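Local coordinates for adenosine monophosphate-protein transferase (Sulfolobus tokodaii, PDB 2EKM) that is of unproven function but belongs to the adenosine-specific kinase family and probably acts on adenosine or an adenine nucleotide, at residues G21-F25 against I26-E30; G62-E65 against E66-K69; D147-E150 against R151-L155. All blocks are in the same frame, centred on the assembly; numbering follows the deposited sequence.

How the contacts relate
Contact 1 is the most enclosed of the three: residues 21-30 carry the chain from strand 16-22 of the five-stranded sheet into helix 28-37, and hydroxyl and carbonyl groups do the bonding. Contact 2 makes the same kind of passage, from strand 57-62 into helix 65-78, but at the surface, where an aspartate side chain caps the helix and charged residues face solvent. The two lie about 17 Å apart between centres, without touching. Contact 3, within helix 145-157, stands about 38 Å from contact 1, centre to centre. K149 and E153 form an ion pair on its exposed side, while I148 and R151 pack on the third subunit of the assembly.

Contact 1 of 3, residues G21-F25 against I26-E30; sequences GQSHF and IKTVE
The carbonyl of F25 receives the backbone N of T28 at 3.1 Å from F25 O, closing a type I beta turn over F25-T28 between the end of strand 16-22 and helix 28-37. F25, the first residue of the turn, has a positive phi of 71°, a value uncommon outside glycine. Inside the bend the hydroxyls of S23 and T28 meet tip to tip, S23 OG lying 2.5 Å from T28 OG1, and either may donate. T28 OG1 also sits 2.8 Å from H24 O and close to F25 O, so its single proton has competing acceptors. The threonine hydroxyl reaches them because it stands beside its own backbone N (chi1 -72°), which leaves CG2 to pack on CB of S23. On the outer side of the bend, the F25 ring lies with one face over the following backbone, K27 N standing 3.8 Å above the ring plane toward its rim. K27 CB touches F25 CD2 at 3.5 Å, and I26 CG2 approaches F25 CE1 at 4.1 Å. With an alanine here, the aliphatic base of K27 and the methyl of I26 would probably lose their cover, leaving a gap over the outside of the turn. The chain of K27 follows the ring as far as CE, 4.1 Å from F25 CE2, and bends at chi3 and chi4, its ammonium forming salt bridges with E104, E105 and D31. E105 also packs on F25 and T28, while E30 pairs with R156 of the second subunit. The chemistry is thus divided: inside the strand-to-helix bend two buried hydroxyls lie among backbone carbonyls, with more acceptors in reach than the one proton of T28 OG1; an aromatic ring covers the outside, and the lysine charge is probably balanced by the three carboxylates around it.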
ATOM      1  N   GLY A  21      -0.985   6.841  -6.890  1.00 15.11           N
ATOM      2  CA  GLY A  21      -0.326   6.407  -5.675  1.00 15.05           C
ATOM      3  C   GLY A  21       0.109   7.550  -4.782  1.00 14.82           C
ATOM      4  O   GLY A  21      -0.374   8.675  -4.901  1.00 13.45           O
ATOM      5  N   GLN A  22       1.039   7.251  -3.885  1.00 15.05           N
ATOM      6  CA  GLN A  22       1.558   8.236  -2.951  1.00 16.84           C
ATOM      7  C   GLN A  22       3.074   8.146  -2.946  1.00 18.17           C
ATOM      8  O   GLN A  22       3.644   7.050  -2.984  1.00 17.75           O
ATOM      9  CB  GLN A  22       1.019   7.952  -1.553  1.00 17.89           C
ATOM     10  CG  GLN A  22       1.364   8.989  -0.513  1.00 18.61           C
ATOM     11  CD  GLN A  22       0.839   8.592   0.849  1.00 21.23           C
ATOM     12  OE1 GLN A  22      -0.293   8.125   0.972  1.00 22.95           O
ATOM     13  NE2 GLN A  22       1.656   8.773   1.880  1.00 21.18           N
ATOM     14  N   SER A  23       3.721   9.301  -2.880  1.00 18.76           N
ATOM     15  CA  SER A  23       5.172   9.366  -2.892  1.00 20.48           C
ATOM     16  C   SER A  23       5.655  10.500  -1.985  1.00 20.83           C
ATOM     17  O   SER A  23       4.900  11.014  -1.160  1.00 21.72           O
ATOM     18  CB  SER A  23       5.643   9.610  -4.331  1.00 19.48           C
ATOM     19  OG  SER A  23       7.047   9.556  -4.427  1.00 26.79           O
ATOM     20  N   HIS A  24       6.922  10.873  -2.132  1.00 18.87           N
ATOM     21  CA  HIS A  24       7.495  11.967  -1.356  1.00 19.16           C
ATOM     22  C   HIS A  24       8.747  12.447  -2.079  1.00 18.74           C
ATOM     23  O   HIS A  24       9.304  11.722  -2.901  1.00 19.46           O
ATOM     24  CB  HIS A  24       7.845  11.502   0.060  1.00 18.08           C
ATOM     25  CG  HIS A  24       9.116  10.718   0.143  1.00 19.50           C
ATOM     26  ND1 HIS A  24      10.286  11.252   0.640  1.00 21.75           N
ATOM     27  CD2 HIS A  24       9.409   9.450  -0.233  1.00 17.78           C
ATOM     28  CE1 HIS A  24      11.245  10.346   0.565  1.00 20.37           C
ATOM     29  NE2 HIS A  24      10.739   9.245   0.039  1.00 22.55           N
ATOM     30  N   PHE A  25       9.173  13.669  -1.774  1.00 19.52           N
ATOM     31  CA  PHE A  25      10.357  14.278  -2.383  1.00 18.48           C
ATOM     32  C   PHE A  25      10.111  14.637  -3.844  1.00 18.48           C
ATOM     33  O   PHE A  25       9.505  13.873  -4.597  1.00 17.70           O
ATOM     34  CB  PHE A  25      11.573  13.348  -2.285  1.00 17.71           C
ATOM     35  CG  PHE A  25      12.891  14.043  -2.526  1.00 19.04           C
ATOM     36  CD1 PHE A  25      13.074  15.373  -2.151  1.00 20.54           C
ATOM     37  CD2 PHE A  25      13.952  13.368  -3.120  1.00 19.10           C
ATOM     38  CE1 PHE A  25      14.295  16.020  -2.368  1.00 22.13           C
ATOM     39  CE2 PHE A  25      15.179  14.007  -3.343  1.00 20.36           C
ATOM     40  CZ  PHE A  25      15.348  15.334  -2.966  1.00 20.12           C
ATOM     41  N   ILE A  26      10.604  15.804  -4.238  1.00 18.52           N
ATOM     42  CA  ILE A  26      10.436  16.305  -5.598  1.00 19.66           C
ATOM     43  C   ILE A  26      11.045  15.393  -6.670  1.00 18.68           C
ATOM     44  O   ILE A  26      10.606  15.412  -7.823  1.00 16.71           O
ATOM     45  CB  ILE A  26      11.053  17.725  -5.729  1.00 22.50           C
ATOM     46  CG1 ILE A  26      10.632  18.367  -7.052  1.00 24.27           C
ATOM     47  CG2 ILE A  26      12.567  17.647  -5.651  1.00 18.90           C
ATOM     48  CD1 ILE A  26       9.152  18.582  -7.172  1.00 27.66           C
ATOM     49  N   LYS A  27      12.037  14.589  -6.290  1.00 17.53           N
ATOM     50  CA  LYS A  27      12.699  13.688  -7.239  1.00 16.66           C
ATOM     51  C   LYS A  27      11.748  12.624  -7.793  1.00 16.84           C
ATOM     52  O   LYS A  27      12.081  11.895  -8.730  1.00 14.84           O
ATOM     53  CB  LYS A  27      13.919  13.016  -6.585  1.00 16.90           C
ATOM     54  CG  LYS A  27      14.848  12.315  -7.588  1.00 14.84           C
ATOM     55  CD  LYS A  27      16.261  12.118  -7.029  1.00 16.07           C
ATOM     56  CE  LYS A  27      16.328  11.037  -5.952  1.00 16.24           C
ATOM     57  NZ  LYS A  27      16.153   9.652  -6.502  1.00 13.79           N
ATOM     58  N   THR A  28      10.559  12.542  -7.204  1.00 18.04           N
ATOM     59  CA  THR A  28       9.539  11.598  -7.647  1.00 17.19           C
ATOM     60  C   THR A  28       9.284  11.721  -9.153  1.00 18.00           C
ATOM     61  O   THR A  28       9.254  10.723  -9.878  1.00 16.71           O
ATOM     62  CB  THR A  28       8.200  11.857  -6.910  1.00 16.83           C
ATOM     63  OG1 THR A  28       8.318  11.444  -5.544  1.00 15.02           O
ATOM     64  CG2 THR A  28       7.047  11.112  -7.585  1.00 16.94           C
ATOM     65  N   VAL A  29       9.100  12.955  -9.616  1.00 17.52           N
ATOM     66  CA  VAL A  29       8.815  13.221 -11.024  1.00 18.25           C
ATOM     67  C   VAL A  29       9.857  12.683 -12.000  1.00 17.62           C
ATOM     68  O   VAL A  29       9.520  11.932 -12.917  1.00 17.97           O
ATOM     69  CB  VAL A  29       8.640  14.737 -11.274  1.00 19.97           C
ATOM     70  CG1 VAL A  29       8.220  14.986 -12.716  1.00 19.91           C
ATOM     71  CG2 VAL A  29       7.609  15.300 -10.317  1.00 19.67           C
ATOM     72  N   GLU A  30      11.118  13.062 -11.818  1.00 16.98           N
ATOM     73  CA  GLU A  30      12.158  12.586 -12.725  1.00 19.17           C
ATOM     74  C   GLU A  30      12.350  11.075 -12.636  1.00 17.96           C
ATOM     75  O   GLU A  30      12.629  10.428 -13.640  1.00 17.78           O
ATOM     76  CB  GLU A  30      13.497  13.293 -12.458  1.00 21.72           C
ATOM     77  CG  GLU A  30      13.454  14.804 -12.654  1.00 28.85           C
ATOM     78  CD  GLU A  30      14.831  15.409 -12.895  1.00 31.75           C
ATOM     79  OE1 GLU A  30      15.734  14.685 -13.366  1.00 35.59           O
ATOM     80  OE2 GLU A  30      15.007  16.614 -12.627  1.00 31.95           O
TER

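Contact 2 of 3, residues G62-E65 against E66-K69; sequences GNDE and ELIK
E65, D64 and I68 bury the most surface where the chain leaves strand 57-62 and enters helix 65-78. D64 turns its carboxylate back over the first turn, and D64 OD1 accepts the backbone N of L67 at 2.9 Å with an N-H...O angle of 152°. That N-H arrives on the anti side of the oxygen, 21° out of the carboxylate plane. CG opposite the backbone N (chi1 -174°) brings the group there, and D64 CB and the carboxylate carbon CG rest against L67, D64 CG lying 3.6 Å from L67 CG. This is a classic aspartate N-cap: it supplies an acceptor to an amide of the first turn, and the helix N-terminus would probably stabilise its negative charge. A water 2.9 Å from D64 OD1 also reaches E66 OE1, spanning two acidic groups. K89 makes a weak, long ion pair with the other oxygen, D64 OD2. The main-chain carbonyl of D64 takes the N-H of I68, and I68 CG1 lies 3.2 Å from D64 O. The isoleucine side chain continues back toward the strand, I68 CD1 coming within 3.9 Å of G62 N. G62 has backbone angles that by themselves call for glycine. E65, the first residue of the helix, and K69, a turn later, run side by side at the solvent-exposed surface. K69 bends at its last torsion to set NZ 3.6 Å from E65 OE2 in a salt bridge.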
ATOM      1  N   GLY A  62       6.425  13.893 -18.920  1.00 19.78           N
ATOM      2  CA  GLY A  62       5.864  12.822 -19.724  1.00 19.35           C
ATOM      3  C   GLY A  62       6.274  13.022 -21.171  1.00 20.59           C
ATOM      4  O   GLY A  62       7.061  13.919 -21.464  1.00 19.09           O
ATOM      5  N   ASN A  63       5.755  12.193 -22.072  1.00 20.98           N
ATOM      6  CA  ASN A  63       6.086  12.316 -23.490  1.00 21.92           C
ATOM      7  C   ASN A  63       4.827  12.436 -24.343  1.00 21.95           C
ATOM      8  O   ASN A  63       4.871  12.249 -25.558  1.00 22.75           O
ATOM      9  CB  ASN A  63       6.919  11.115 -23.961  1.00 21.07           C
ATOM     10  CG  ASN A  63       6.177   9.799 -23.829  1.00 21.18           C
ATOM     11  OD1 ASN A  63       4.999   9.767 -23.470  1.00 21.57           O
ATOM     12  ND2 ASN A  63       6.866   8.701 -24.123  1.00 17.43           N
ATOM     13  N   ASP A  64       3.707  12.742 -23.694  1.00 22.97           N
ATOM     14  CA  ASP A  64       2.429  12.904 -24.379  1.00 24.09           C
ATOM     15  C   ASP A  64       1.662  14.037 -23.711  1.00 24.72           C
ATOM     16  O   ASP A  64       1.254  13.933 -22.554  1.00 22.84           O
ATOM     17  CB  ASP A  64       1.600  11.619 -24.315  1.00 25.28           C
ATOM     18  CG  ASP A  64       0.327  11.709 -25.144  1.00 27.73           C
ATOM     19  OD1 ASP A  64      -0.622  12.402 -24.711  1.00 26.29           O
ATOM     20  OD2 ASP A  64       0.281  11.099 -26.233  1.00 28.38           O
ATOM     21  N   GLU A  65       1.464  15.116 -24.458  1.00 25.63           N
ATOM     22  CA  GLU A  65       0.776  16.301 -23.964  1.00 26.44           C
ATOM     23  C   GLU A  65      -0.610  16.025 -23.381  1.00 25.27           C
ATOM     24  O   GLU A  65      -0.953  16.534 -22.313  1.00 24.25           O
ATOM     25  CB  GLU A  65       0.679  17.329 -25.096  1.00 29.82           C
ATOM     26  CG  GLU A  65       0.374  18.742 -24.646  1.00 38.32           C
ATOM     27  CD  GLU A  65       0.544  19.749 -25.771  1.00 43.62           C
ATOM     28  OE1 GLU A  65       1.666  19.843 -26.319  1.00 45.15           O
ATOM     29  OE2 GLU A  65      -0.439  20.444 -26.110  1.00 47.23           O
ATOM     30  N   GLU A  66      -1.408  15.225 -24.078  1.00 24.21           N
ATOM     31  CA  GLU A  66      -2.751  14.918 -23.606  1.00 24.72           C
ATOM     32  C   GLU A  66      -2.752  14.079 -22.326  1.00 22.72           C
ATOM     33  O   GLU A  66      -3.599  14.275 -21.454  1.00 21.41           O
ATOM     34  CB  GLU A  66      -3.550  14.212 -24.708  1.00 28.44           C
ATOM     35  CG  GLU A  66      -3.769  15.079 -25.948  1.00 36.43           C
ATOM     36  CD  GLU A  66      -4.615  14.392 -27.013  1.00 42.00           C
ATOM     37  OE1 GLU A  66      -4.239  13.280 -27.447  1.00 44.95           O
ATOM     38  OE2 GLU A  66      -5.651  14.966 -27.419  1.00 43.87           O
ATOM     39  N   LEU A  67      -1.807  13.152 -22.206  1.00 20.89           N
ATOM     40  CA  LEU A  67      -1.739  12.320 -21.006  1.00 20.79           C
ATOM     41  C   LEU A  67      -1.274  13.160 -19.822  1.00 20.13           C
ATOM     42  O   LEU A  67      -1.698  12.939 -18.687  1.00 21.00           O
ATOM     43  CB  LEU A  67      -0.790  11.134 -21.217  1.00 18.18           C
ATOM     44  CG  LEU A  67      -1.232  10.128 -22.281  1.00 18.59           C
ATOM     45  CD1 LEU A  67      -0.265   8.947 -22.302  1.00 15.34           C
ATOM     46  CD2 LEU A  67      -2.653   9.659 -21.988  1.00 15.69           C
ATOM     47  N   ILE A  68      -0.399  14.124 -20.091  1.00 21.02           N
ATOM     48  CA  ILE A  68       0.094  15.007 -19.039  1.00 20.21           C
ATOM     49  C   ILE A  68      -1.081  15.816 -18.480  1.00 19.19           C
ATOM     50  O   ILE A  68      -1.239  15.935 -17.268  1.00 18.89           O
ATOM     51  CB  ILE A  68       1.189  15.964 -19.585  1.00 19.29           C
ATOM     52  CG1 ILE A  68       2.463  15.168 -19.889  1.00 20.64           C
ATOM     53  CG2 ILE A  68       1.489  17.063 -18.576  1.00 18.75           C
ATOM     54  CD1 ILE A  68       3.569  15.978 -20.575  1.00 18.95           C
ATOM     55  N   LYS A  69      -1.911  16.358 -19.367  1.00 19.84           N
ATOM     56  CA  LYS A  69      -3.069  17.147 -18.947  1.00 21.46           C
ATOM     57  C   LYS A  69      -4.030  16.328 -18.091  1.00 19.11           C
ATOM     58  O   LYS A  69      -4.553  16.814 -17.090  1.00 16.78           O
ATOM     59  CB  LYS A  69      -3.810  17.705 -20.169  1.00 23.33           C
ATOM     60  CG  LYS A  69      -3.115  18.893 -20.821  1.00 28.84           C
ATOM     61  CD  LYS A  69      -3.947  19.458 -21.964  1.00 32.16           C
ATOM     62  CE  LYS A  69      -3.432  20.820 -22.412  1.00 35.10           C
ATOM     63  NZ  LYS A  69      -2.042  20.775 -22.945  1.00 36.98           N
TER
HETATM   64  O   HOH W   1      -2.710  11.025 -26.261  1.00 30.49           O

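Contact 3 of 3, residues D147-E150 against R151-L155; sequences DIKE and RKELL
Side chains one turn apart along helix 145-157 make this local contact, with I148, R151 and K152 on one side of the helix and K149 and E153 on another. I148 CG2 sits over one face of the R151 guanidinium, offset toward its rim and 3.8 Å from R151 NH2. R151 reaches alongside I148 because CG is placed between its backbone N and carbonyl carbon (chi1 66°), the chain then running extended to NE. The extended chain of K152 lies alongside the isoleucine too, K152 CE packing tightly on the same methyl, I148 CG2, at 3.5 Å. Regular alpha-helical i to i+4 bonds hold these residues in step; R151 N, for example, lies 3.0 Å from D147 O. R151 NE forms a salt bridge with E143 of its own chain. This part of the C-terminal helix docks on the third subunit, where I148 packs on W60 and R151 on I26 of that chain. Near solvent, K149 NZ and E153 OE2 form a salt bridge of 3.3 Å, the ammonium coming from above the carboxylate plane, 57° out of it. A bend at the last lysine torsion (chi4 -64°) turns NZ toward the E153 carboxylate.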
ATOM      1  N   ASP A 147     -16.486 -21.082 -16.650  1.00 29.73           N
ATOM      2  CA  ASP A 147     -15.914 -19.735 -16.671  1.00 28.69           C
ATOM      3  C   ASP A 147     -14.390 -19.815 -16.625  1.00 26.81           C
ATOM      4  O   ASP A 147     -13.695 -19.116 -17.360  1.00 28.75           O
ATOM      5  CB  ASP A 147     -16.402 -18.912 -15.469  1.00 28.72           C
ATOM      6  CG  ASP A 147     -17.885 -18.594 -15.532  1.00 29.07           C
ATOM      7  OD1 ASP A 147     -18.376 -18.269 -16.633  1.00 27.51           O
ATOM      8  OD2 ASP A 147     -18.555 -18.649 -14.474  1.00 27.55           O
ATOM      9  N   ILE A 148     -13.883 -20.673 -15.748  1.00 27.52           N
ATOM     10  CA  ILE A 148     -12.449 -20.866 -15.585  1.00 28.52           C
ATOM     11  C   ILE A 148     -11.788 -21.252 -16.906  1.00 28.99           C
ATOM     12  O   ILE A 148     -10.740 -20.719 -17.269  1.00 27.12           O
ATOM     13  CB  ILE A 148     -12.168 -21.962 -14.532  1.00 28.70           C
ATOM     14  CG1 ILE A 148     -12.643 -21.480 -13.157  1.00 29.27           C
ATOM     15  CG2 ILE A 148     -10.685 -22.316 -14.519  1.00 27.46           C
ATOM     16  CD1 ILE A 148     -12.461 -22.500 -12.046  1.00 30.55           C
ATOM     17  N   LYS A 149     -12.412 -22.180 -17.623  1.00 30.14           N
ATOM     18  CA  LYS A 149     -11.885 -22.636 -18.901  1.00 30.54           C
ATOM     19  C   LYS A 149     -11.799 -21.480 -19.892  1.00 30.44           C
ATOM     20  O   LYS A 149     -10.855 -21.388 -20.679  1.00 29.38           O
ATOM     21  CB  LYS A 149     -12.777 -23.750 -19.459  1.00 33.04           C
ATOM     22  CG  LYS A 149     -12.376 -24.270 -20.826  1.00 36.13           C
ATOM     23  CD  LYS A 149     -13.214 -25.486 -21.201  1.00 40.95           C
ATOM     24  CE  LYS A 149     -12.922 -25.952 -22.620  1.00 42.33           C
ATOM     25  NZ  LYS A 149     -13.302 -24.919 -23.621  1.00 43.68           N
ATOM     26  N   GLU A 150     -12.778 -20.584 -19.840  1.00 29.87           N
ATOM     27  CA  GLU A 150     -12.797 -19.451 -20.751  1.00 30.24           C
ATOM     28  C   GLU A 150     -11.744 -18.380 -20.445  1.00 28.67           C
ATOM     29  O   GLU A 150     -11.121 -17.853 -21.364  1.00 28.53           O
ATOM     30  CB  GLU A 150     -14.189 -18.820 -20.774  1.00 32.08           C
ATOM     31  CG  GLU A 150     -14.358 -17.781 -21.869  1.00 37.74           C
ATOM     32  CD  GLU A 150     -15.787 -17.295 -21.998  1.00 40.71           C
ATOM     33  OE1 GLU A 150     -16.696 -18.148 -22.086  1.00 42.49           O
ATOM     34  OE2 GLU A 150     -15.997 -16.062 -22.021  1.00 42.09           O
ATOM     35  N   ARG A 151     -11.539 -18.052 -19.172  1.00 27.36           N
ATOM     36  CA  ARG A 151     -10.541 -17.038 -18.849  1.00 27.15           C
ATOM     37  C   ARG A 151      -9.135 -17.554 -19.149  1.00 26.62           C
ATOM     38  O   ARG A 151      -8.231 -16.775 -19.462  1.00 27.48           O
ATOM     39  CB  ARG A 151     -10.653 -16.583 -17.389  1.00 24.12           C
ATOM     40  CG  ARG A 151     -10.340 -17.618 -16.321  1.00 23.99           C
ATOM     41  CD  ARG A 151     -10.327 -16.927 -14.959  1.00 21.85           C
ATOM     42  NE  ARG A 151     -10.277 -17.843 -13.822  1.00 20.32           N
ATOM     43  CZ  ARG A 151      -9.238 -18.608 -13.509  1.00 20.52           C
ATOM     44  NH1 ARG A 151      -8.136 -18.578 -14.249  1.00 23.15           N
ATOM     45  NH2 ARG A 151      -9.301 -19.402 -12.447  1.00 18.58           N
ATOM     46  N   LYS A 152      -8.953 -18.868 -19.060  1.00 27.33           N
ATOM     47  CA  LYS A 152      -7.660 -19.463 -19.369  1.00 27.37           C
ATOM     48  C   LYS A 152      -7.410 -19.289 -20.867  1.00 27.78           C
ATOM     49  O   LYS A 152      -6.334 -18.857 -21.282  1.00 25.73           O
ATOM     50  CB  LYS A 152      -7.644 -20.950 -19.002  1.00 27.31           C
ATOM     51  CG  LYS A 152      -7.569 -21.209 -17.503  1.00 29.82           C
ATOM     52  CD  LYS A 152      -7.523 -22.696 -17.184  1.00 30.86           C
ATOM     53  CE  LYS A 152      -7.452 -22.928 -15.683  1.00 31.70           C
ATOM     54  NZ  LYS A 152      -7.598 -24.365 -15.324  1.00 34.06           N
ATOM     55  N   GLU A 153      -8.417 -19.611 -21.675  1.00 28.23           N
ATOM     56  CA  GLU A 153      -8.297 -19.469 -23.124  1.00 29.26           C
ATOM     57  C   GLU A 153      -8.049 -18.009 -23.485  1.00 28.57           C
ATOM     58  O   GLU A 153      -7.298 -17.697 -24.410  1.00 28.52           O
ATOM     59  CB  GLU A 153      -9.572 -19.957 -23.816  1.00 31.63           C
ATOM     60  CG  GLU A 153      -9.930 -21.396 -23.488  1.00 38.21           C
ATOM     61  CD  GLU A 153     -11.098 -21.912 -24.307  1.00 41.56           C
ATOM     62  OE1 GLU A 153     -12.140 -21.222 -24.365  1.00 43.26           O
ATOM     63  OE2 GLU A 153     -10.974 -23.013 -24.887  1.00 44.88           O
ATOM     64  N   LEU A 154      -8.686 -17.115 -22.740  1.00 28.85           N
ATOM     65  CA  LEU A 154      -8.549 -15.684 -22.969  1.00 27.56           C
ATOM     66  C   LEU A 154      -7.090 -15.219 -22.895  1.00 26.71           C
ATOM     67  O   LEU A 154      -6.601 -14.540 -23.799  1.00 25.09           O
ATOM     68  CB  LEU A 154      -9.392 -14.920 -21.945  1.00 29.62           C
ATOM     69  CG  LEU A 154      -9.374 -13.394 -22.020  1.00 29.90           C
ATOM     70  CD1 LEU A 154      -9.885 -12.943 -23.375  1.00 32.72           C
ATOM     71  CD2 LEU A 154     -10.233 -12.817 -20.904  1.00 32.19           C
ATOM     72  N   LEU A 155      -6.399 -15.581 -21.819  1.00 25.74           N
ATOM     73  CA  LEU A 155      -5.005 -15.178 -21.648  1.00 27.14           C
ATOM     74  C   LEU A 155      -4.095 -15.790 -22.709  1.00 27.42           C
ATOM     75  O   LEU A 155      -3.127 -15.168 -23.143  1.00 26.51           O
ATOM     76  CB  LEU A 155      -4.504 -15.563 -20.254  1.00 26.20           C
ATOM     77  CG  LEU A 155      -5.202 -14.871 -19.080  1.00 24.89           C
ATOM     78  CD1 LEU A 155      -4.485 -15.222 -17.794  1.00 25.23           C
ATOM     79  CD2 LEU A 155      -5.208 -13.364 -19.291  1.00 26.91           C
TER